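Local coordinates for protein transmembrane oligosaccharyl transferase (Archaeoglobus fulgidus, PDB 3WAJ) that belongs to the archaeal AglB branch of the STT3 membrane-protein family, joining a bundle of transmembrane helices to a globular C-terminal part, with a zinc ion bound, at residues Leu54-Ile59 and Tyr523-Tyr528; Phe142-Val147 and Tyr430-Ser435; Gln296-Asn301 and Lys314-Ala319; Ile664-Ile669 and Met730-Gly735. One frame throughout, in Å; residues are numbered along the deposited sequence.

Contact 1. Residues Leu54-Ile59 and Tyr523-Tyr528; sequences LIENTI and YYLQLY
Asn57 makes the polar link between the two segments, its amide nitrogen serving two backbone carbonyls at once. ND2 donates to Tyr524 O at 2.9 Å and, almost straight (172°), to Gln526 O at 3.0 Å. Both acceptors lie close to the plane of the amide, so each N-H has its own carbonyl and the group is held against rotation about the CB-CG bond. The two carbonyls are used differently: the nitrogen is tilted moderately from the carbonyl plane of Tyr524 but stands well above that of Gln526. With CG anti to the backbone nitrogen (chi1 180°), the amide leaves the helix and reaches the chain just as helix 517-524 gives way to a turn.

The turn is braced from within by Tyr528, whose ring has Gln526 O 3.1 Å above the plane, over its centre, and whose hydroxyl bonds back to Tyr523 O.

Nonpolar and edge contacts flank the two amide hydrogen bonds. Leu525 CD2 rests 4.2 Å from Glu56 CG, while Glu56 OE1 comes to the edge of the Tyr524 ring, 3.8 Å from CE1, with carboxylate and ring nearly perpendicular. A water donates to Glu56 OE1 and has a weak link to Tyr524 OH.

Arg53, one turn before Asn57, bonds to Tyr524 O and Tyr528 OH and makes a cation-pi contact with the Tyr524 ring. The contact thus joins helix 47-60, which begins at the zinc ligand Asp47, to the end of helix 517-524, with helix 84-96 against Thr58 and helix 554-561 against Tyr524.

Contact 2. Residues Phe142-Val147 and Tyr430-Ser435; sequences FLIAIV and YFAAVS
The flat group met across this contact is the peptide joining Ala432 to Ala433, and the end methyl of Ile144 lies over one of its faces. Ile144 CD1 is 3.8 Å from Ala433 N and 3.9 Å from Ala432 C, so it lies over the face of the peptide, a little to the carbonyl-oxygen side of the C-N bond, and not at an edge. On that same face the methyl also touches Ala432 CB at 4.2 Å. Ile144 sends CG1 anti to its backbone nitrogen (chi1 -163°), and a bend at the next bond (chi2 64°) turns CD1 toward the alanines; CG2 takes the crowded position between nitrogen and carbonyl carbon.

Val147 brings up the second point of touch. Its CG1 meets Ala432 CB at 4.3 Å, which leaves the alanine methyl in contact with both branched side chains. CG2 lies 4.3 Å from Ser435 OG, a hydroxyl that is turned back into its own helix to donate to Ala432 O at 3.3 Å.

This is helix-to-helix packing in the membrane bundle of an STT3-family protein: the end of helix 134-144 and the chain leaving it lean on the early turns of helix 429-446. Small residues line the latter, and the backbones come close, Ile144 CA and Ala433 CA being 6.5 Å apart. Leu143 continues the interface to Ala436 and Ser439 farther along helix 429-446. Phe142 and Ile146 pack on helices 19-30 and 474-491, whereas Ala433 and Val434 touch Trp413 of helix 405-420.

Contact 3. Residues Gln296-Asn301 and Lys314-Ala319; sequences QIEKWN and KGMPLA
Met316 reaches across to three residues of the facing helix, and its conformation explains how. With CG anti to the backbone nitrogen (chi1 179°), the chain runs out from helix 315-332 and CG comes to 3.4 Å from Ile297 CG2, a tight meeting in which the two side chains cross at about a right angle. Nearer the backbone, Met316 CB has Asn301 ND2 at 4.0 Å. The sulfur lies farther out, 3.3 Å from Glu298 OE1, and beyond it a bend at the last torsion (chi3 63°) turns the methyl aside.

Glu298 starts away from this interface, and a bend at chi2 folds its carboxylate back to Met316. Its main polar partner is elsewhere, in a salt bridge from OE2 to Arg243.

The two segments form an antiparallel helical hairpin: helices 278-303 and 315-332 are connected through the short helix 305-308, and their local axes run at 158° to one another, 9.8 Å apart at closest. Phe306 of the connection touches Asn301, Met316 and Ala319.

Ile297 divides its two branches between neighbouring turns of the partner. While CG2, anti to the backbone nitrogen, goes to Met316, the extended CG1 branch carries CD1 to Ala319 CB at 4.4 Å. Phe233 of helix 221-234 packs against both Glu298 and Met316.

Contact 4. Residues Ile664-Ile669 and Met730-Gly735; sequences IIPLRI and MRARYG
Pro666 lays one side of its ring against Ala732 at the end of helix 717-732. Followed round from CB, the ring comes steadily nearer to that residue. Pro666 CB itself points toward the helix but stays 5.4 Å from Ala732 CA. CG is next, 4.1 Å from Ala732 CA and, more loosely, 4.4 Å from Gly735 O. CD, which closes the ring onto the proline nitrogen, makes the tightest approach at 3.4 Å from Ala732 CB.

The alanine methyl also faces the backbone leading into the proline. Ile664 O lies 3.7 Å from Ala732 CB, and Ile665 CA is 4.4 Å from the same atom, so one methyl packs on three consecutive residues. No hydrogen bond crosses the contact, which rests on close fit alone.

The shape of each chain accounts for this fit. Pro666 is the centre of an inverse gamma turn, in which Leu667 N bonds to Ile665 O; at this sharp bend the proline CB is directed toward the helix. Ile665 turns its own side chain to Leu725 and Ala728, earlier in helix 717-732, and Leu667 packs on helix 740-755. Beyond them Arg668 forms a salt bridge with Glu634.

Across from the proline, Ala732 occupies the last turn of its helix, and Gly735, with a positive phi of 64°, is the C-prime residue of a Schellman motif. Val736 N reaches Arg731 O, while the bond from Gly735 N to Ala732 O is weak. An inverse gamma turn set against a helix end closed by a Schellman motif joins the loop after strand 663-664 to helix 717-732.

Contacts 1 to 3 are nested along the chain: contact 3, a local hairpin, lies inside the loop closed by contact 2, which itself lies inside the loop closed by contact 1. Contact 4 follows in series. No two touch. Contacts 1 and 2 are nearest, about 17 Å between nearest atoms, whereas contacts 3 and 4 stand 68 Å apart between centres. Contacts 2 and 3 join helices of the membrane part, contact 1 ties helix 47-60 of that part to helix 517-524, in sequence part of the AglB core family, and contact 4 belongs to the C-terminal part, across the chain's centre from contact 1. Together they sample the helical part, its junction and the globular part.

Contact 1. Residues Leu54-Ile59 and Tyr523-Tyr528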
# COMPACT_ATOMS: atom_id res chain seq x y z
N LEU A 54 8.06 -12.87 1.75
CA LEU A 54 7.43 -14.18 1.68
C LEU A 54 8.20 -15.14 0.75
O LEU A 54 8.41 -16.30 1.10
CB LEU A 54 5.98 -14.07 1.24
CG LEU A 54 5.01 -13.37 2.19
CD1 LEU A 54 3.58 -13.37 1.57
CD2 LEU A 54 5.03 -14.05 3.55
N ILE A 55 8.59 -14.66 -0.42
CA ILE A 55 9.25 -15.51 -1.41
C ILE A 55 10.60 -16.05 -0.89
O ILE A 55 10.92 -17.22 -1.04
CB ILE A 55 9.38 -14.78 -2.77
CG1 ILE A 55 8.01 -14.68 -3.44
CG2 ILE A 55 10.37 -15.49 -3.70
CD1 ILE A 55 7.95 -13.69 -4.61
N GLU A 56 11.37 -15.18 -0.26
CA GLU A 56 12.62 -15.54 0.40
C GLU A 56 12.40 -16.65 1.43
O GLU A 56 13.14 -17.63 1.49
CB GLU A 56 13.17 -14.29 1.09
CG GLU A 56 14.67 -14.29 1.39
CD GLU A 56 15.22 -12.88 1.55
OE1 GLU A 56 14.43 -11.92 1.46
OE2 GLU A 56 16.43 -12.71 1.76
N ASN A 57 11.38 -16.48 2.27
CA ASN A 57 11.06 -17.47 3.28
C ASN A 57 10.56 -18.77 2.64
O ASN A 57 10.88 -19.87 3.10
CB ASN A 57 10.01 -16.90 4.25
CG ASN A 57 9.63 -17.88 5.31
OD1 ASN A 57 8.98 -18.89 5.03
ND2 ASN A 57 10.03 -17.61 6.56
N THR A 58 9.76 -18.65 1.59
CA THR A 58 9.23 -19.81 0.90
C THR A 58 10.33 -20.57 0.18
O THR A 58 10.35 -21.80 0.18
CB THR A 58 8.16 -19.40 -0.10
OG1 THR A 58 7.15 -18.64 0.57
CG2 THR A 58 7.55 -20.63 -0.76
N ILE A 59 11.26 -19.83 -0.44
CA ILE A 59 12.37 -20.48 -1.11
C ILE A 59 13.11 -21.35 -0.10
O ILE A 59 13.34 -22.54 -0.34
CB ILE A 59 13.33 -19.48 -1.79
CG1 ILE A 59 12.72 -18.91 -3.08
CG2 ILE A 59 14.64 -20.17 -2.11
CD1 ILE A 59 13.61 -17.83 -3.78
N TYR A 523 15.37 -16.37 12.15
CA TYR A 523 13.94 -16.44 12.43
C TYR A 523 13.14 -16.00 11.20
O TYR A 523 12.12 -16.60 10.86
CB TYR A 523 13.58 -15.59 13.67
CG TYR A 523 12.20 -15.88 14.22
CD1 TYR A 523 11.31 -14.85 14.47
CD2 TYR A 523 11.78 -17.18 14.46
CE1 TYR A 523 10.04 -15.10 14.97
CE2 TYR A 523 10.51 -17.45 14.94
CZ TYR A 523 9.65 -16.41 15.21
OH TYR A 523 8.38 -16.65 15.69
N TYR A 524 13.66 -14.98 10.53
CA TYR A 524 13.11 -14.49 9.26
C TYR A 524 12.83 -15.62 8.28
O TYR A 524 11.87 -15.55 7.50
CB TYR A 524 14.13 -13.52 8.66
CG TYR A 524 13.64 -12.66 7.52
CD1 TYR A 524 13.93 -12.98 6.20
CD2 TYR A 524 12.89 -11.51 7.77
CE1 TYR A 524 13.50 -12.20 5.16
CE2 TYR A 524 12.43 -10.71 6.73
CZ TYR A 524 12.75 -11.06 5.42
OH TYR A 524 12.32 -10.29 4.36
N LEU A 525 13.64 -16.68 8.32
CA LEU A 525 13.53 -17.75 7.33
C LEU A 525 12.77 -18.99 7.82
O LEU A 525 12.61 -19.96 7.08
CB LEU A 525 14.90 -18.13 6.80
CG LEU A 525 15.63 -16.93 6.20
CD1 LEU A 525 17.07 -17.27 5.90
CD2 LEU A 525 14.92 -16.46 4.92
N GLN A 526 12.27 -18.94 9.05
CA GLN A 526 11.58 -20.10 9.63
C GLN A 526 10.13 -20.24 9.18
O GLN A 526 9.41 -19.25 8.96
CB GLN A 526 11.59 -20.04 11.16
CG GLN A 526 12.95 -20.18 11.77
CD GLN A 526 13.59 -21.48 11.40
OE1 GLN A 526 14.64 -21.51 10.75
NE2 GLN A 526 12.97 -22.59 11.81
N LEU A 527 9.71 -21.50 9.10
CA LEU A 527 8.37 -21.83 8.71
C LEU A 527 7.46 -21.75 9.92
O LEU A 527 7.18 -22.76 10.55
CB LEU A 527 8.35 -23.24 8.11
CG LEU A 527 7.00 -23.65 7.52
CD1 LEU A 527 6.67 -22.74 6.33
CD2 LEU A 527 7.04 -25.11 7.11
N TYR A 528 7.01 -20.55 10.25
CA TYR A 528 6.14 -20.37 11.41
C TYR A 528 4.87 -21.19 11.24
O TYR A 528 4.36 -21.33 10.13
CB TYR A 528 5.78 -18.89 11.61
CG TYR A 528 6.90 -17.97 11.21
CD1 TYR A 528 8.00 -17.79 12.03
CD2 TYR A 528 6.87 -17.29 10.00
CE1 TYR A 528 9.04 -16.96 11.66
CE2 TYR A 528 7.89 -16.45 9.62
CZ TYR A 528 8.98 -16.29 10.45
OH TYR A 528 10.01 -15.46 10.08
O HOH W 1 15.31 -9.52 3.18

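Contact 2. Residues Phe142-Val147 and Tyr430-Ser435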
# COMPACT_ATOMS: atom_id res chain seq x y z
N PHE A 142 -3.40 -4.69 -28.63
CA PHE A 142 -2.59 -3.48 -28.78
C PHE A 142 -2.99 -2.43 -27.75
O PHE A 142 -2.15 -1.70 -27.23
CB PHE A 142 -2.71 -2.92 -30.20
CG PHE A 142 -1.92 -1.65 -30.42
CD1 PHE A 142 -0.66 -1.69 -30.99
CD2 PHE A 142 -2.45 -0.41 -30.07
CE1 PHE A 142 0.07 -0.53 -31.20
CE2 PHE A 142 -1.73 0.74 -30.26
CZ PHE A 142 -0.47 0.69 -30.83
N LEU A 143 -4.28 -2.35 -27.46
CA LEU A 143 -4.79 -1.34 -26.54
C LEU A 143 -4.42 -1.63 -25.09
O LEU A 143 -4.10 -0.70 -24.33
CB LEU A 143 -6.30 -1.17 -26.70
CG LEU A 143 -6.70 -0.48 -28.01
CD1 LEU A 143 -8.19 -0.29 -28.06
CD2 LEU A 143 -5.98 0.86 -28.11
N ILE A 144 -4.45 -2.90 -24.71
CA ILE A 144 -4.10 -3.27 -23.33
C ILE A 144 -2.60 -3.08 -23.11
O ILE A 144 -2.16 -2.83 -21.99
CB ILE A 144 -4.54 -4.72 -23.00
CG1 ILE A 144 -4.56 -4.96 -21.47
CG2 ILE A 144 -3.67 -5.76 -23.73
CD1 ILE A 144 -5.59 -4.10 -20.74
N ALA A 145 -1.83 -3.16 -24.19
CA ALA A 145 -0.39 -2.97 -24.11
C ALA A 145 -0.00 -1.51 -23.82
O ALA A 145 1.13 -1.24 -23.43
CB ALA A 145 0.29 -3.46 -25.39
N ILE A 146 -0.94 -0.59 -24.00
CA ILE A 146 -0.65 0.83 -23.81
C ILE A 146 -1.58 1.58 -22.85
O ILE A 146 -1.38 2.76 -22.61
CB ILE A 146 -0.62 1.60 -25.16
CG1 ILE A 146 -1.86 1.28 -25.99
CG2 ILE A 146 0.61 1.24 -25.95
CD1 ILE A 146 -2.54 2.49 -26.57
N VAL A 147 -2.61 0.93 -22.33
CA VAL A 147 -3.52 1.63 -21.41
C VAL A 147 -2.65 2.13 -20.24
O VAL A 147 -1.69 1.47 -19.84
CB VAL A 147 -4.81 0.83 -21.14
CG1 VAL A 147 -4.49 -0.61 -20.75
CG2 VAL A 147 -5.67 1.51 -20.09
N TYR A 430 -9.12 -3.01 -12.75
CA TYR A 430 -10.06 -3.94 -13.35
C TYR A 430 -10.78 -3.36 -14.58
O TYR A 430 -11.28 -4.12 -15.43
CB TYR A 430 -11.07 -4.41 -12.31
CG TYR A 430 -10.60 -5.57 -11.43
CD1 TYR A 430 -10.30 -6.80 -11.98
CD2 TYR A 430 -10.51 -5.43 -10.06
CE1 TYR A 430 -9.91 -7.86 -11.19
CE2 TYR A 430 -10.12 -6.48 -9.26
CZ TYR A 430 -9.83 -7.70 -9.83
OH TYR A 430 -9.44 -8.76 -9.05
N PHE A 431 -10.83 -2.03 -14.70
CA PHE A 431 -11.51 -1.41 -15.84
C PHE A 431 -10.62 -1.44 -17.08
O PHE A 431 -11.11 -1.32 -18.20
CB PHE A 431 -11.95 0.03 -15.52
CG PHE A 431 -13.13 0.11 -14.58
CD1 PHE A 431 -14.23 -0.72 -14.75
CD2 PHE A 431 -13.14 1.03 -13.53
CE1 PHE A 431 -15.32 -0.65 -13.88
CE2 PHE A 431 -14.23 1.11 -12.66
CZ PHE A 431 -15.31 0.27 -12.83
N ALA A 432 -9.32 -1.61 -16.86
CA ALA A 432 -8.35 -1.58 -17.95
C ALA A 432 -8.72 -2.54 -19.09
O ALA A 432 -8.90 -2.13 -20.23
CB ALA A 432 -6.97 -1.90 -17.42
N ALA A 433 -8.85 -3.83 -18.77
CA ALA A 433 -9.27 -4.81 -19.76
C ALA A 433 -10.62 -4.46 -20.36
O ALA A 433 -10.84 -4.71 -21.54
CB ALA A 433 -9.32 -6.20 -19.15
N VAL A 434 -11.51 -3.88 -19.56
CA VAL A 434 -12.82 -3.49 -20.07
C VAL A 434 -12.69 -2.41 -21.12
O VAL A 434 -13.24 -2.53 -22.22
CB VAL A 434 -13.77 -2.96 -18.97
CG1 VAL A 434 -15.05 -2.43 -19.61
CG2 VAL A 434 -14.08 -4.03 -17.96
N SER A 435 -11.96 -1.35 -20.79
CA SER A 435 -11.82 -0.22 -21.70
C SER A 435 -11.04 -0.59 -22.97
O SER A 435 -11.18 0.06 -24.00
CB SER A 435 -11.17 0.97 -21.01
OG SER A 435 -9.76 0.89 -21.10

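Contact 3. Residues Gln296-Asn301 and Lys314-Ala319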
# COMPACT_ATOMS: atom_id res chain seq x y z
N GLN A 296 -30.03 -29.66 -14.73
CA GLN A 296 -31.28 -30.34 -14.45
C GLN A 296 -32.52 -29.53 -14.85
O GLN A 296 -33.50 -30.07 -15.37
CB GLN A 296 -31.34 -30.71 -12.97
CG GLN A 296 -32.57 -31.51 -12.61
CD GLN A 296 -32.72 -32.76 -13.47
OE1 GLN A 296 -31.82 -33.61 -13.52
NE2 GLN A 296 -33.85 -32.88 -14.14
N ILE A 297 -32.49 -28.22 -14.60
CA ILE A 297 -33.61 -27.37 -14.99
C ILE A 297 -33.82 -27.48 -16.51
O ILE A 297 -34.96 -27.67 -16.98
CB ILE A 297 -33.43 -25.91 -14.52
CG1 ILE A 297 -33.64 -25.84 -13.00
CG2 ILE A 297 -34.41 -25.00 -15.21
CD1 ILE A 297 -33.29 -24.49 -12.39
N GLU A 298 -32.72 -27.39 -17.26
CA GLU A 298 -32.80 -27.54 -18.71
C GLU A 298 -33.36 -28.92 -19.13
O GLU A 298 -34.17 -29.03 -20.07
CB GLU A 298 -31.45 -27.24 -19.37
CG GLU A 298 -31.52 -27.07 -20.91
CD GLU A 298 -32.49 -25.99 -21.38
OE1 GLU A 298 -32.64 -24.97 -20.67
OE2 GLU A 298 -33.11 -26.15 -22.47
N LYS A 299 -32.96 -29.98 -18.42
CA LYS A 299 -33.45 -31.32 -18.74
C LYS A 299 -34.96 -31.42 -18.61
O LYS A 299 -35.62 -32.01 -19.47
CB LYS A 299 -32.74 -32.39 -17.90
CG LYS A 299 -31.28 -32.67 -18.34
CD LYS A 299 -30.54 -33.60 -17.37
CE LYS A 299 -31.20 -34.97 -17.29
NZ LYS A 299 -30.56 -35.86 -16.27
N TRP A 300 -35.51 -30.84 -17.54
CA TRP A 300 -36.96 -30.80 -17.31
C TRP A 300 -37.66 -30.02 -18.40
O TRP A 300 -38.76 -30.37 -18.84
CB TRP A 300 -37.27 -30.17 -15.95
CG TRP A 300 -37.01 -31.12 -14.83
CD1 TRP A 300 -37.05 -32.49 -14.88
CD2 TRP A 300 -36.63 -30.78 -13.49
NE1 TRP A 300 -36.74 -33.01 -13.65
CE2 TRP A 300 -36.48 -31.99 -12.78
CE3 TRP A 300 -36.41 -29.57 -12.82
CZ2 TRP A 300 -36.11 -32.02 -11.43
CZ3 TRP A 300 -36.04 -29.60 -11.48
CH2 TRP A 300 -35.90 -30.82 -10.80
N ASN A 301 -37.02 -28.94 -18.82
CA ASN A 301 -37.52 -28.12 -19.91
C ASN A 301 -37.59 -28.94 -21.20
O ASN A 301 -38.65 -29.04 -21.83
CB ASN A 301 -36.61 -26.92 -20.09
CG ASN A 301 -37.16 -25.92 -21.06
OD1 ASN A 301 -36.44 -25.42 -21.93
ND2 ASN A 301 -38.45 -25.63 -20.93
N LYS A 314 -42.76 -20.35 -19.60
CA LYS A 314 -42.38 -19.55 -18.43
C LYS A 314 -41.86 -20.47 -17.33
O LYS A 314 -41.27 -20.02 -16.34
CB LYS A 314 -43.57 -18.72 -17.92
CG LYS A 314 -44.29 -17.89 -18.99
CD LYS A 314 -45.61 -17.31 -18.44
CE LYS A 314 -46.51 -16.77 -19.56
NZ LYS A 314 -47.90 -16.46 -19.10
N GLY A 315 -42.08 -21.77 -17.52
CA GLY A 315 -41.74 -22.76 -16.52
C GLY A 315 -40.29 -22.72 -16.11
O GLY A 315 -39.97 -22.62 -14.92
N MET A 316 -39.40 -22.77 -17.10
CA MET A 316 -37.98 -22.78 -16.80
C MET A 316 -37.49 -21.49 -16.14
O MET A 316 -36.85 -21.55 -15.08
CB MET A 316 -37.15 -23.16 -18.03
CG MET A 316 -35.66 -23.15 -17.75
SD MET A 316 -34.72 -22.90 -19.24
CE MET A 316 -35.29 -21.26 -19.64
N PRO A 317 -37.77 -20.32 -16.75
CA PRO A 317 -37.31 -19.09 -16.09
C PRO A 317 -37.84 -18.93 -14.67
O PRO A 317 -37.08 -18.52 -13.79
CB PRO A 317 -37.85 -17.99 -17.00
CG PRO A 317 -37.90 -18.63 -18.35
CD PRO A 317 -38.36 -20.03 -18.07
N LEU A 318 -39.11 -19.27 -14.44
CA LEU A 318 -39.64 -19.26 -13.08
C LEU A 318 -38.85 -20.17 -12.12
O LEU A 318 -38.51 -19.76 -11.01
CB LEU A 318 -41.12 -19.64 -13.07
CG LEU A 318 -41.78 -19.43 -11.70
CD1 LEU A 318 -42.41 -18.04 -11.62
CD2 LEU A 318 -42.80 -20.52 -11.40
N ALA A 319 -38.56 -21.39 -12.55
CA ALA A 319 -37.77 -22.32 -11.74
C ALA A 319 -36.42 -21.70 -11.41
O ALA A 319 -35.85 -21.94 -10.34
CB ALA A 319 -37.57 -23.63 -12.46

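Contact 4. Residues Ile664-Ile669 and Met730-Gly735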
# COMPACT_ATOMS: atom_id res chain seq x y z
N ILE A 664 -0.51 34.43 0.89
CA ILE A 664 -0.55 33.51 2.02
C ILE A 664 0.31 32.28 1.73
O ILE A 664 0.14 31.64 0.68
CB ILE A 664 -2.00 33.03 2.29
CG1 ILE A 664 -2.93 34.22 2.58
CG2 ILE A 664 -2.04 32.02 3.44
CD1 ILE A 664 -4.41 33.88 2.48
N ILE A 665 1.21 31.95 2.64
CA ILE A 665 1.99 30.73 2.46
C ILE A 665 1.06 29.54 2.75
O ILE A 665 0.65 29.33 3.90
CB ILE A 665 3.24 30.69 3.36
CG1 ILE A 665 4.24 31.75 2.91
CG2 ILE A 665 3.89 29.29 3.32
CD1 ILE A 665 5.27 32.11 3.97
N PRO A 666 0.74 28.76 1.71
CA PRO A 666 -0.24 27.67 1.79
C PRO A 666 0.36 26.48 2.54
O PRO A 666 0.55 25.40 1.98
CB PRO A 666 -0.50 27.30 0.32
CG PRO A 666 0.84 27.57 -0.33
CD PRO A 666 1.41 28.79 0.38
N LEU A 667 0.69 26.74 3.80
CA LEU A 667 1.16 25.72 4.71
C LEU A 667 0.51 26.03 6.05
O LEU A 667 0.79 27.06 6.65
CB LEU A 667 2.69 25.75 4.85
CG LEU A 667 3.23 24.80 5.93
CD1 LEU A 667 3.06 23.34 5.47
CD2 LEU A 667 4.69 25.11 6.30
N ARG A 668 -0.36 25.14 6.50
CA ARG A 668 -1.03 25.34 7.77
C ARG A 668 -0.03 25.13 8.92
O ARG A 668 0.61 24.08 9.00
CB ARG A 668 -2.21 24.38 7.89
CG ARG A 668 -3.16 24.72 9.02
CD ARG A 668 -4.58 24.83 8.53
NE ARG A 668 -5.47 25.13 9.64
CZ ARG A 668 -6.32 24.26 10.16
NH1 ARG A 668 -6.42 23.04 9.65
NH2 ARG A 668 -7.08 24.62 11.19
N ILE A 669 0.12 26.13 9.78
CA ILE A 669 1.05 26.07 10.91
C ILE A 669 0.48 25.24 12.05
O ILE A 669 -0.70 25.40 12.40
CB ILE A 669 1.38 27.48 11.43
CG1 ILE A 669 2.03 28.30 10.33
CG2 ILE A 669 2.31 27.42 12.64
CD1 ILE A 669 3.12 27.52 9.57
N MET A 730 7.56 32.01 -3.17
CA MET A 730 7.71 31.65 -4.57
C MET A 730 6.68 30.59 -4.98
O MET A 730 5.98 30.79 -5.96
CB MET A 730 9.12 31.15 -4.86
CG MET A 730 9.29 30.63 -6.29
SD MET A 730 10.15 29.04 -6.39
CE MET A 730 9.45 28.41 -7.92
N ARG A 731 6.59 29.49 -4.23
CA ARG A 731 5.67 28.41 -4.59
C ARG A 731 4.22 28.80 -4.34
O ARG A 731 3.32 28.30 -5.00
CB ARG A 731 6.04 27.11 -3.85
CG ARG A 731 7.36 26.49 -4.33
CD ARG A 731 7.91 25.44 -3.38
NE ARG A 731 7.34 24.13 -3.65
CZ ARG A 731 7.99 23.15 -4.27
NH1 ARG A 731 9.24 23.31 -4.65
NH2 ARG A 731 7.37 21.99 -4.48
N ALA A 732 4.02 29.71 -3.40
CA ALA A 732 2.67 30.13 -2.99
C ALA A 732 1.82 30.75 -4.09
O ALA A 732 0.60 30.79 -3.98
CB ALA A 732 2.76 31.07 -1.81
N ARG A 733 2.45 31.26 -5.14
CA ARG A 733 1.70 31.88 -6.23
C ARG A 733 1.31 30.88 -7.32
O ARG A 733 0.43 31.16 -8.12
CB ARG A 733 2.47 33.04 -6.81
CG ARG A 733 3.89 32.71 -7.22
CD ARG A 733 4.60 33.99 -7.60
NE ARG A 733 4.11 35.09 -6.77
CZ ARG A 733 4.75 35.58 -5.72
NH1 ARG A 733 5.93 35.09 -5.38
NH2 ARG A 733 4.22 36.58 -5.02
N TYR A 734 1.99 29.74 -7.35
CA TYR A 734 1.55 28.59 -8.12
C TYR A 734 0.54 27.84 -7.27
O TYR A 734 0.09 26.75 -7.61
CB TYR A 734 2.72 27.65 -8.41
CG TYR A 734 3.63 28.09 -9.54
CD1 TYR A 734 3.96 27.20 -10.56
CD2 TYR A 734 4.17 29.37 -9.57
CE1 TYR A 734 4.81 27.59 -11.60
CE2 TYR A 734 5.01 29.76 -10.61
CZ TYR A 734 5.32 28.87 -11.62
OH TYR A 734 6.16 29.26 -12.64
N GLY A 735 0.21 28.43 -6.12
CA GLY A 735 -0.68 27.79 -5.17
C GLY A 735 -0.17 26.50 -4.56
O GLY A 735 -0.94 25.81 -3.89